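Local coordinates for protein dipeptidase AC. Metallo peptidase. MEROPS family M19 (Rhodobacter sphaeroides, PDB 3LY0) that probably hydrolyses dipeptides as a zinc-dependent metallodipeptidase, and binds a phosphinate mimic of L-Ala-D-Ala beside its two zinc ions, at residues A[72-75]-A[80-83]; A[237-242]-A[289-294]; A[261-266]-A[283-288]; A[324-329]-A[341-346]. One frame throughout, in Å; residues are numbered along the deposited sequence.

Interaction 1. Residues A[72-75]-A[80-83]; sequences AMMD and ELPL
Leu81 pushes its two methyl branches between the side chains of Met73 and Met74, and the contact is almost wholly apolar. Met73 CE lies 3.5 Å from Leu81 CD1, the two side chains running alongside each other and pointing opposite ways. The same CD1 also borders Met74 CG, whereas CD2 faces Met74 alone, with Met74 SD 4.0 Å from Leu81 CD2 and the leucine set nearly perpendicular to that methionine. Both methionines run out extended from the helix and bend at the last torsion; in Met73 that bend (chi3 60°) turns the methyl onto Leu81 CD1 and Glu80 O.

Against the backbone there is one approach, Met73 CE to Glu80 O at 3.2 Å, a close methyl-to-carbonyl contact. No hydrogen bond joins the segments.

The polar groups are held from elsewhere. Glu80 forms a salt bridge with Arg179, Leu81 shares backbone hydrogen bonding with Phe178, and Asp75 forms a salt bridge with Arg276. Phe178 belongs to the inhibitor pocket, and the side chain of Met74 lies about 6 Å from the bound phosphinate. The end of helix 68-75 thus packs on the chain leaving strand 79-80, which pairs antiparallel with strand 179-180 beside the ligand pocket of this M19 metallopeptidase.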
loop_
_atom_site.group_PDB
_atom_site.type_symbol
_atom_site.label_atom_id
_atom_site.label_comp_id
_atom_site.label_asym_id
_atom_site.label_seq_id
_atom_site.Cartn_x
_atom_site.Cartn_y
_atom_site.Cartn_z
ATOM N N ALA A 72 -7.462 20.529 0.720
ATOM C CA ALA A 72 -8.100 21.551 -0.103
ATOM C C ALA A 72 -7.470 21.651 -1.490
ATOM O O ALA A 72 -8.169 21.800 -2.489
ATOM C CB ALA A 72 -8.067 22.906 0.598
ATOM N N MET A 73 -6.146 21.579 -1.551
ATOM C CA MET A 73 -5.460 21.646 -2.834
ATOM C C MET A 73 -5.832 20.462 -3.717
ATOM O O MET A 73 -6.095 20.620 -4.909
ATOM C CB MET A 73 -3.946 21.680 -2.633
ATOM C CG MET A 73 -3.450 22.927 -1.942
ATOM S SD MET A 73 -1.678 22.854 -1.661
ATOM C CE MET A 73 -1.095 22.708 -3.328
ATOM N N MET A 74 -5.857 19.273 -3.126
ATOM C CA MET A 74 -6.184 18.069 -3.881
ATOM C C MET A 74 -7.656 18.018 -4.313
ATOM O O MET A 74 -8.022 17.227 -5.181
ATOM C CB MET A 74 -5.769 16.809 -3.100
ATOM C CG MET A 74 -4.238 16.594 -3.039
ATOM S SD MET A 74 -3.671 15.155 -2.076
ATOM C CE MET A 74 -4.669 15.416 -0.625
ATOM N N ASP A 75 -8.497 18.868 -3.727
ATOM C CA ASP A 75 -9.910 18.934 -4.115
ATOM C C ASP A 75 -10.101 19.559 -5.493
ATOM O O ASP A 75 -11.073 19.258 -6.184
ATOM C CB ASP A 75 -10.727 19.759 -3.112
ATOM C CG ASP A 75 -10.921 19.057 -1.785
ATOM O OD1 ASP A 75 -10.761 17.819 -1.723
ATOM O OD2 ASP A 75 -11.248 19.754 -0.799
ATOM N N GLU A 80 -0.205 20.831 -7.248
ATOM C CA GLU A 80 1.147 20.352 -7.001
ATOM C C GLU A 80 1.423 20.611 -5.535
ATOM O O GLU A 80 1.443 21.763 -5.113
ATOM C CB GLU A 80 2.171 21.168 -7.781
ATOM C CG GLU A 80 2.186 21.020 -9.281
ATOM C CD GLU A 80 3.436 21.652 -9.868
ATOM O OE1 GLU A 80 4.534 21.390 -9.337
ATOM O OE2 GLU A 80 3.329 22.423 -10.844
ATOM N N LEU A 81 1.634 19.559 -4.756
ATOM C CA LEU A 81 1.967 19.730 -3.352
ATOM C C LEU A 81 3.475 19.730 -3.176
ATOM O O LEU A 81 4.179 18.969 -3.830
ATOM C CB LEU A 81 1.347 18.624 -2.501
ATOM C CG LEU A 81 -0.114 18.809 -2.086
ATOM C CD1 LEU A 81 -1.002 19.165 -3.276
ATOM C CD2 LEU A 81 -0.632 17.574 -1.325
ATOM N N PRO A 82 3.980 20.604 -2.297
ATOM C CA PRO A 82 5.416 20.677 -2.024
ATOM C C PRO A 82 5.896 19.404 -1.333
ATOM O O PRO A 82 5.136 18.812 -0.573
ATOM C CB PRO A 82 5.521 21.853 -1.044
ATOM C CG PRO A 82 4.251 22.628 -1.214
ATOM C CD PRO A 82 3.219 21.594 -1.520
ATOM N N LEU A 83 7.130 18.991 -1.593
ATOM C CA LEU A 83 7.714 17.866 -0.857
ATOM C C LEU A 83 8.141 18.334 0.528
ATOM O O LEU A 83 8.738 19.404 0.665
ATOM C CB LEU A 83 8.929 17.313 -1.600
ATOM C CG LEU A 83 8.645 16.572 -2.907
ATOM C CD1 LEU A 83 9.924 16.425 -3.742
ATOM C CD2 LEU A 83 8.009 15.211 -2.618
#

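Interaction 2. Residues A[237-242]-A[289-294]; sequences HAVTPS and LDHLID
His291 reaches from its helix to two neighbouring residues of the 237-242 loop, Ala238 and Val239. Its far end meets the alanine, Ala238 CB lying 3.7 Å from His291 NE2 and 3.8 Å from His291 CE1. Its near end meets the valine, with Val239 CG2 4.0 Å from His291 CB. Both methyls come at the imidazole obliquely. With CG swung opposite the backbone N (chi1 -168°), the ring is carried out toward the loop.

The next shell fixes the ring. NE2, the atom beside Ala238, hydrogen-bonds to Asp248 OD1, so helix 248-256 helps set the rotation of the imidazole; Ala238 also touches Asp248. The loop has its own bracing. Pro241 sits at the centre of an inverse gamma turn, and its CA lies 3.5 Å above the middle of the His237 ring, while His237 NE2 is bonded to Gly182 O.

The contact lies near the surface and away from the metal sites. It joins helix 283-296 to the loop between strand 230-231 and helix 248-256, an example of loop-to-helix packing on the outer layer of the TIM-barrel fold to which the M19 family belongs.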
loop_
_atom_site.group_PDB
_atom_site.type_symbol
_atom_site.label_atom_id
_atom_site.label_comp_id
_atom_site.label_asym_id
_atom_site.label_seq_id
_atom_site.Cartn_x
_atom_site.Cartn_y
_atom_site.Cartn_z
ATOM N N HIS A 237 -1.543 5.258 -14.950
ATOM C CA HIS A 237 -1.306 6.633 -15.379
ATOM C C HIS A 237 -2.058 6.968 -16.665
ATOM O O HIS A 237 -2.489 8.105 -16.858
ATOM C CB HIS A 237 0.188 6.861 -15.573
ATOM C CG HIS A 237 0.568 8.303 -15.647
ATOM N ND1 HIS A 237 0.589 9.006 -16.831
ATOM C CD2 HIS A 237 0.915 9.181 -14.678
ATOM C CE1 HIS A 237 0.950 10.254 -16.589
ATOM N NE2 HIS A 237 1.153 10.385 -15.291
ATOM N N ALA A 238 -2.210 5.971 -17.531
ATOM C CA ALA A 238 -2.884 6.167 -18.816
ATOM C C ALA A 238 -4.350 6.526 -18.620
ATOM O O ALA A 238 -4.955 7.152 -19.496
ATOM C CB ALA A 238 -2.736 4.925 -19.687
ATOM N N VAL A 239 -4.923 6.141 -17.485
ATOM C CA VAL A 239 -6.306 6.470 -17.156
ATOM C C VAL A 239 -6.394 7.751 -16.326
ATOM O O VAL A 239 -7.206 8.634 -16.620
ATOM C CB VAL A 239 -6.975 5.300 -16.402
ATOM C CG1 VAL A 239 -8.380 5.651 -15.973
ATOM C CG2 VAL A 239 -6.958 4.038 -17.259
ATOM N N THR A 240 -5.564 7.839 -15.288
ATOM C CA THR A 240 -5.518 9.011 -14.416
ATOM C C THR A 240 -4.064 9.450 -14.281
ATOM O O THR A 240 -3.280 8.782 -13.610
ATOM C CB THR A 240 -6.033 8.658 -13.004
ATOM O OG1 THR A 240 -7.411 8.283 -13.076
ATOM C CG2 THR A 240 -5.871 9.836 -12.039
ATOM N N PRO A 241 -3.688 10.561 -14.935
ATOM C CA PRO A 241 -2.284 11.000 -14.970
ATOM C C PRO A 241 -1.828 11.711 -13.697
ATOM O O PRO A 241 -1.323 12.838 -13.741
ATOM C CB PRO A 241 -2.255 11.954 -16.167
ATOM C CG PRO A 241 -3.639 12.526 -16.178
ATOM C CD PRO A 241 -4.527 11.356 -15.850
ATOM N N SER A 242 -1.991 11.028 -12.568
ATOM C CA SER A 242 -1.417 11.451 -11.293
ATOM C C SER A 242 0.047 11.028 -11.224
ATOM O O SER A 242 0.405 9.960 -11.711
ATOM C CB SER A 242 -2.171 10.786 -10.140
ATOM O OG SER A 242 -1.423 10.859 -8.930
ATOM N N LEU A 289 -9.019 -1.149 -13.317
ATOM C CA LEU A 289 -8.814 -2.597 -13.227
ATOM C C LEU A 289 -8.670 -3.216 -14.605
ATOM O O LEU A 289 -7.774 -4.020 -14.832
ATOM C CB LEU A 289 -9.926 -3.286 -12.442
ATOM C CG LEU A 289 -9.855 -3.144 -10.926
ATOM C CD1 LEU A 289 -11.122 -3.702 -10.300
ATOM C CD2 LEU A 289 -8.621 -3.856 -10.366
ATOM N N ASP A 290 -9.533 -2.829 -15.538
ATOM C CA ASP A 290 -9.425 -3.355 -16.892
ATOM C C ASP A 290 -8.073 -3.033 -17.492
ATOM O O ASP A 290 -7.452 -3.876 -18.135
ATOM C CB ASP A 290 -10.489 -2.755 -17.807
ATOM C CG ASP A 290 -11.856 -3.413 -17.658
ATOM O OD1 ASP A 290 -11.981 -4.472 -17.001
ATOM O OD2 ASP A 290 -12.820 -2.851 -18.224
ATOM N N HIS A 291 -7.625 -1.794 -17.319
ATOM C CA HIS A 291 -6.362 -1.383 -17.917
ATOM C C HIS A 291 -5.195 -2.154 -17.312
ATOM O O HIS A 291 -4.307 -2.623 -18.026
ATOM C CB HIS A 291 -6.135 0.126 -17.780
ATOM C CG HIS A 291 -5.006 0.635 -18.615
ATOM N ND1 HIS A 291 -5.189 1.102 -19.899
ATOM C CD2 HIS A 291 -3.680 0.731 -18.365
ATOM C CE1 HIS A 291 -4.023 1.470 -20.400
ATOM N NE2 HIS A 291 -3.092 1.255 -19.489
ATOM N N LEU A 292 -5.203 -2.281 -15.990
ATOM C CA LEU A 292 -4.152 -3.022 -15.295
ATOM C C LEU A 292 -4.157 -4.493 -15.695
ATOM O O LEU A 292 -3.108 -5.052 -16.008
ATOM C CB LEU A 292 -4.298 -2.877 -13.780
ATOM C CG LEU A 292 -4.073 -1.460 -13.238
ATOM C CD1 LEU A 292 -4.480 -1.392 -11.777
ATOM C CD2 LEU A 292 -2.616 -1.056 -13.388
ATOM N N ILE A 293 -5.340 -5.104 -15.703
ATOM C CA ILE A 293 -5.454 -6.515 -16.049
ATOM C C ILE A 293 -5.010 -6.766 -17.483
ATOM O O ILE A 293 -4.323 -7.741 -17.776
ATOM C CB ILE A 293 -6.883 -7.036 -15.819
ATOM C CG1 ILE A 293 -7.191 -7.032 -14.318
ATOM C CG2 ILE A 293 -7.037 -8.451 -16.377
ATOM C CD1 ILE A 293 -8.649 -7.191 -13.972
ATOM N N ASP A 294 -5.405 -5.876 -18.385
ATOM C CA ASP A 294 -5.054 -6.040 -19.788
ATOM C C ASP A 294 -3.546 -6.022 -20.028
ATOM O O ASP A 294 -3.030 -6.806 -20.824
ATOM C CB ASP A 294 -5.717 -4.946 -20.631
ATOM C CG ASP A 294 -5.518 -5.165 -22.111
ATOM O OD1 ASP A 294 -4.502 -4.679 -22.653
ATOM O OD2 ASP A 294 -6.371 -5.834 -22.728
#

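Interaction 3. Residues A[261-266]-A[283-288]; sequences VGLNFA and EPVLRH
Leu263 lays its CD1 methyl against the base of His288, 3.7 Å from His288 CB. Its other branch turns to the residue one helical turn earlier, where Leu263 CD2 stands 4.0 Å from Val285 CG1. The leucine lies across both partners. Its CG is opposite the backbone N (chi1 -175°), which extends the fork from the strand to the helix. All three residues are buried, and no hydrogen bond passes between the segments.

His288 offers the leucine its apolar base, whereas its ring nitrogens are engaged elsewhere: NE2 with Thr240 OG1 and ND1 with the backbone N of Ala236. Pro284 O lies at the edge of the ring, in its plane. The bonds to Thr240 and Ala236 tie the imidazole to the loop that follows strand 230-231.

Beyond the strand, Asn264 makes an Asx turn: its OD1 accepts a hydrogen bond from the backbone N of Ala266 at 2.8 Å, with an N-H...acceptor angle of 160°. The donor is tilted 31° from the carbonyl plane. Asn264 ND2 meanwhile bonds to the backbone O of His233 and to Asp306 OD2, residues that are ligands of different zinc positions. The second bond is consistent with a second-shell role in orienting the Asp306 carboxylate. Strand 260-263, helix 283-296 and strand 301-303 follow one another in the chain, and the two strands are adjacent and parallel. They make a beta-alpha-beta crossover unit of the TIM barrel, with Leu263 at its strand-helix interface.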
loop_
_atom_site.group_PDB
_atom_site.type_symbol
_atom_site.label_atom_id
_atom_site.label_comp_id
_atom_site.label_asym_id
_atom_site.label_seq_id
_atom_site.Cartn_x
_atom_site.Cartn_y
_atom_site.Cartn_z
ATOM N N VAL A 261 0.607 -5.363 -8.990
ATOM C CA VAL A 261 0.115 -4.021 -8.700
ATOM C C VAL A 261 -1.183 -4.122 -7.920
ATOM O O VAL A 261 -2.107 -4.832 -8.327
ATOM C CB VAL A 261 -0.102 -3.182 -9.983
ATOM C CG1 VAL A 261 -0.747 -1.840 -9.632
ATOM C CG2 VAL A 261 1.225 -2.958 -10.696
ATOM N N GLY A 262 -1.240 -3.425 -6.787
ATOM C CA GLY A 262 -2.470 -3.335 -6.023
ATOM C C GLY A 262 -3.246 -2.072 -6.362
ATOM O O GLY A 262 -2.691 -0.971 -6.343
ATOM N N LEU A 263 -4.529 -2.237 -6.683
ATOM C CA LEU A 263 -5.403 -1.111 -6.992
ATOM C C LEU A 263 -5.646 -0.223 -5.774
ATOM O O LEU A 263 -6.176 -0.681 -4.763
ATOM C CB LEU A 263 -6.745 -1.617 -7.520
ATOM C CG LEU A 263 -7.695 -0.512 -7.999
ATOM C CD1 LEU A 263 -7.374 -0.078 -9.417
ATOM C CD2 LEU A 263 -9.151 -0.980 -7.883
ATOM N N ASN A 264 -5.272 1.052 -5.894
ATOM C CA ASN A 264 -5.444 2.031 -4.826
ATOM C C ASN A 264 -6.865 2.605 -4.887
ATOM O O ASN A 264 -7.317 3.022 -5.961
ATOM C CB ASN A 264 -4.391 3.129 -5.002
ATOM C CG ASN A 264 -4.276 4.025 -3.794
ATOM O OD1 ASN A 264 -5.264 4.298 -3.122
ATOM N ND2 ASN A 264 -3.061 4.483 -3.508
ATOM N N PHE A 265 -7.580 2.589 -3.763
ATOM C CA PHE A 265 -8.952 3.098 -3.738
ATOM C C PHE A 265 -9.007 4.622 -3.611
ATOM O O PHE A 265 -10.094 5.201 -3.602
ATOM C CB PHE A 265 -9.782 2.507 -2.588
ATOM C CG PHE A 265 -9.974 1.004 -2.641
ATOM C CD1 PHE A 265 -9.620 0.265 -3.762
ATOM C CD2 PHE A 265 -10.513 0.340 -1.549
ATOM C CE1 PHE A 265 -9.786 -1.111 -3.778
ATOM C CE2 PHE A 265 -10.697 -1.028 -1.563
ATOM C CZ PHE A 265 -10.331 -1.755 -2.681
ATOM N N ALA A 266 -7.858 5.277 -3.504
ATOM C CA ALA A 266 -7.845 6.731 -3.378
ATOM C C ALA A 266 -8.543 7.386 -4.557
ATOM O O ALA A 266 -8.186 7.144 -5.709
ATOM C CB ALA A 266 -6.414 7.239 -3.273
ATOM N N GLU A 283 -17.519 3.130 -12.449
ATOM C CA GLU A 283 -16.834 3.179 -13.743
ATOM C C GLU A 283 -15.316 3.391 -13.649
ATOM O O GLU A 283 -14.553 2.694 -14.314
ATOM C CB GLU A 283 -17.424 4.267 -14.657
ATOM C CG GLU A 283 -18.884 4.137 -15.056
ATOM C CD GLU A 283 -19.330 5.309 -15.928
ATOM O OE1 GLU A 283 -18.501 6.217 -16.169
ATOM O OE2 GLU A 283 -20.499 5.331 -16.377
ATOM N N PRO A 284 -14.868 4.374 -12.850
ATOM C CA PRO A 284 -13.415 4.598 -12.824
ATOM C C PRO A 284 -12.654 3.433 -12.195
ATOM O O PRO A 284 -11.527 3.138 -12.598
ATOM C CB PRO A 284 -13.267 5.864 -11.961
ATOM C CG PRO A 284 -14.619 6.549 -12.075
ATOM C CD PRO A 284 -15.602 5.422 -12.118
ATOM N N VAL A 285 -13.257 2.783 -11.211
ATOM C CA VAL A 285 -12.629 1.622 -10.580
ATOM C C VAL A 285 -12.411 0.527 -11.627
ATOM O O VAL A 285 -11.324 -0.029 -11.747
ATOM C CB VAL A 285 -13.496 1.081 -9.438
ATOM C CG1 VAL A 285 -12.904 -0.209 -8.870
ATOM C CG2 VAL A 285 -13.648 2.139 -8.335
ATOM N N LEU A 286 -13.444 0.241 -12.413
ATOM C CA LEU A 286 -13.347 -0.815 -13.414
ATOM C C LEU A 286 -12.481 -0.415 -14.596
ATOM O O LEU A 286 -11.880 -1.257 -15.254
ATOM C CB LEU A 286 -14.740 -1.218 -13.891
ATOM C CG LEU A 286 -15.544 -1.953 -12.822
ATOM C CD1 LEU A 286 -16.997 -2.089 -13.256
ATOM C CD2 LEU A 286 -14.913 -3.314 -12.520
ATOM N N ARG A 287 -12.422 0.879 -14.878
ATOM C CA ARG A 287 -11.570 1.381 -15.935
ATOM C C ARG A 287 -10.114 1.075 -15.586
ATOM O O ARG A 287 -9.362 0.550 -16.401
ATOM C CB ARG A 287 -11.779 2.890 -16.068
ATOM C CG ARG A 287 -11.300 3.492 -17.364
ATOM C CD ARG A 287 -11.877 4.901 -17.529
ATOM N NE ARG A 287 -13.314 4.944 -17.231
ATOM C CZ ARG A 287 -13.891 5.787 -16.372
ATOM N NH1 ARG A 287 -13.165 6.688 -15.715
ATOM N NH2 ARG A 287 -15.206 5.737 -16.173
ATOM N N HIS A 288 -9.715 1.400 -14.360
ATOM C CA HIS A 288 -8.349 1.106 -13.933
ATOM C C HIS A 288 -8.082 -0.389 -13.874
ATOM O O HIS A 288 -7.040 -0.848 -14.331
ATOM C CB HIS A 288 -8.054 1.752 -12.586
ATOM C CG HIS A 288 -7.695 3.199 -12.688
ATOM N ND1 HIS A 288 -6.403 3.636 -12.899
ATOM C CD2 HIS A 288 -8.469 4.309 -12.643
ATOM C CE1 HIS A 288 -6.397 4.957 -12.964
ATOM N NE2 HIS A 288 -7.637 5.389 -12.801
#

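Interaction 4. Residues A[324-329]-A[341-346]; sequences ALQAAM and KLCHEN
Gln326 meets Cys343, and one turn later Met329 meets Leu342, in a buried helix-helix contact within the TIM-barrel fold of the M19 family. The helices concerned are 322-332 and 336-354, consecutive in the chain. Gln326 comes first. Its chain is extended beyond CG, so the flat amide reaches the cysteine sulfur: Gln326 NE2 lies 3.8 Å from Cys343 SG, and Gln326 CD is 3.9 Å from the same sulfur. This is van der Waals contact, and the amide has its polar partner elsewhere, NE2 donating to Ile7 O. Val9 of strand 9-11 touches both Gln326 and Cys343, bringing the start of the chain up to this pair.

Met329 follows, its CB directed at the second helix. The chain runs straight through chi2 and then bends at the sulfur (chi3 62°), which places the terminal methyl against Leu342. Leu289 and Ile293 of helix 283-296 adjoin this apolar pair, the former touching Met329 and the latter Leu342. Helix 336-354 has a wider pi-type turn at 341-345, where Asn346 N bonds to Lys341 O at 3.0 Å. Across the contact, Met329 CE rests 3.7 Å from Leu342 CD1 and 4.2 Å from Leu342 CB.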
loop_
_atom_site.group_PDB
_atom_site.type_symbol
_atom_site.label_atom_id
_atom_site.label_comp_id
_atom_site.label_asym_id
_atom_site.label_seq_id
_atom_site.Cartn_x
_atom_site.Cartn_y
_atom_site.Cartn_z
ATOM N N ALA A 324 -19.761 -4.816 -1.909
ATOM C CA ALA A 324 -20.337 -3.995 -2.975
ATOM C C ALA A 324 -19.366 -3.846 -4.147
ATOM O O ALA A 324 -19.770 -3.868 -5.312
ATOM C CB ALA A 324 -20.744 -2.631 -2.443
ATOM N N LEU A 325 -18.084 -3.679 -3.834
ATOM C CA LEU A 325 -17.066 -3.606 -4.873
ATOM C C LEU A 325 -17.050 -4.896 -5.692
ATOM O O LEU A 325 -17.031 -4.869 -6.932
ATOM C CB LEU A 325 -15.687 -3.347 -4.242
ATOM C CG LEU A 325 -14.469 -3.525 -5.155
ATOM C CD1 LEU A 325 -14.528 -2.605 -6.358
ATOM C CD2 LEU A 325 -13.165 -3.294 -4.384
ATOM N N GLN A 326 -17.081 -6.024 -4.993
ATOM C CA GLN A 326 -17.079 -7.323 -5.664
ATOM C C GLN A 326 -18.297 -7.494 -6.569
ATOM O O GLN A 326 -18.181 -8.014 -7.674
ATOM C CB GLN A 326 -16.982 -8.459 -4.656
ATOM C CG GLN A 326 -15.618 -8.544 -3.989
ATOM C CD GLN A 326 -15.490 -9.746 -3.084
ATOM O OE1 GLN A 326 -16.134 -10.768 -3.303
ATOM N NE2 GLN A 326 -14.654 -9.634 -2.055
ATOM N N ALA A 327 -19.454 -7.028 -6.110
ATOM C CA ALA A 327 -20.663 -7.085 -6.931
ATOM C C ALA A 327 -20.526 -6.295 -8.233
ATOM O O ALA A 327 -20.978 -6.743 -9.299
ATOM C CB ALA A 327 -21.864 -6.594 -6.142
ATOM N N ALA A 328 -19.922 -5.110 -8.157
ATOM C CA ALA A 328 -19.686 -4.305 -9.353
ATOM C C ALA A 328 -18.706 -4.995 -10.298
ATOM O O ALA A 328 -18.868 -4.964 -11.521
ATOM C CB ALA A 328 -19.186 -2.902 -8.979
ATOM N N MET A 329 -17.676 -5.608 -9.721
ATOM C CA MET A 329 -16.684 -6.314 -10.518
ATOM C C MET A 329 -17.328 -7.491 -11.254
ATOM O O MET A 329 -17.060 -7.717 -12.429
ATOM C CB MET A 329 -15.521 -6.779 -9.631
ATOM C CG MET A 329 -14.756 -5.612 -8.978
ATOM S SD MET A 329 -13.559 -6.096 -7.691
ATOM C CE MET A 329 -12.423 -7.104 -8.651
ATOM N N LYS A 341 -8.455 -14.509 -8.041
ATOM C CA LYS A 341 -7.118 -13.966 -8.290
ATOM C C LYS A 341 -7.000 -12.521 -7.798
ATOM O O LYS A 341 -6.055 -12.177 -7.077
ATOM C CB LYS A 341 -6.766 -14.042 -9.775
ATOM C CG LYS A 341 -6.500 -15.452 -10.284
ATOM C CD LYS A 341 -6.221 -15.410 -11.769
ATOM C CE LYS A 341 -5.937 -16.792 -12.330
ATOM N NZ LYS A 341 -5.474 -16.700 -13.741
ATOM N N LEU A 342 -7.955 -11.684 -8.203
ATOM C CA LEU A 342 -7.922 -10.264 -7.877
ATOM C C LEU A 342 -8.122 -10.032 -6.384
ATOM O O LEU A 342 -7.583 -9.084 -5.813
ATOM C CB LEU A 342 -9.005 -9.516 -8.655
ATOM C CG LEU A 342 -8.857 -9.557 -10.170
ATOM C CD1 LEU A 342 -10.064 -8.912 -10.814
ATOM C CD2 LEU A 342 -7.573 -8.850 -10.616
ATOM N N CYS A 343 -8.892 -10.899 -5.744
ATOM C CA CYS A 343 -9.218 -10.714 -4.337
ATOM C C CYS A 343 -8.123 -11.168 -3.375
ATOM O O CYS A 343 -7.898 -10.516 -2.353
ATOM C CB CYS A 343 -10.560 -11.377 -3.984
ATOM S SG CYS A 343 -12.006 -10.475 -4.624
ATOM N N HIS A 344 -7.455 -12.280 -3.682
ATOM C CA HIS A 344 -6.372 -12.731 -2.812
ATOM C C HIS A 344 -5.313 -13.630 -3.446
ATOM O O HIS A 344 -4.165 -13.617 -3.006
ATOM C CB HIS A 344 -6.930 -13.433 -1.566
ATOM C CG HIS A 344 -7.751 -14.650 -1.870
ATOM N ND1 HIS A 344 -9.129 -14.638 -1.846
ATOM C CD2 HIS A 344 -7.391 -15.916 -2.197
ATOM C CE1 HIS A 344 -9.585 -15.841 -2.148
ATOM N NE2 HIS A 344 -8.552 -16.635 -2.370
ATOM N N GLU A 345 -5.682 -14.447 -4.430
ATOM C CA GLU A 345 -4.724 -15.453 -4.904
ATOM C C GLU A 345 -3.463 -14.828 -5.490
ATOM O O GLU A 345 -2.362 -15.342 -5.305
ATOM C CB GLU A 345 -5.361 -16.420 -5.911
ATOM C CG GLU A 345 -6.478 -17.281 -5.333
ATOM C CD GLU A 345 -7.091 -18.211 -6.365
ATOM O OE1 GLU A 345 -6.756 -18.086 -7.559
ATOM O OE2 GLU A 345 -7.929 -19.056 -5.983
ATOM N N ASN A 346 -3.618 -13.716 -6.197
ATOM C CA ASN A 346 -2.460 -13.071 -6.805
ATOM C C ASN A 346 -1.452 -12.579 -5.760
ATOM O O ASN A 346 -0.248 -12.757 -5.933
ATOM C CB ASN A 346 -2.881 -11.931 -7.741
ATOM C CG ASN A 346 -3.537 -12.440 -9.014
ATOM O OD1 ASN A 346 -3.470 -13.628 -9.322
ATOM N ND2 ASN A 346 -4.164 -11.547 -9.761
#

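Interaction 1 closes before the others open and stands apart near the inhibitor, its centre 21 to 31 Å from theirs. Interactions 2 and 3 share helix 283-296, with centres 8 Å apart, and both segments of interaction 3 fall in the chain between the two of interaction 2. Leu289 packs on Leu263 there, CG of the former 3.8 Å from CD2 of the latter. Interaction 4 follows in the chain, its centre 11 Å from that of interaction 3; Phe265 and Val285 both touch Leu325. Interactions 2 to 4 thus pack outer helices and a loop around strand 260-263 of the TIM barrel, while interaction 1 lies beside the ligand pocket.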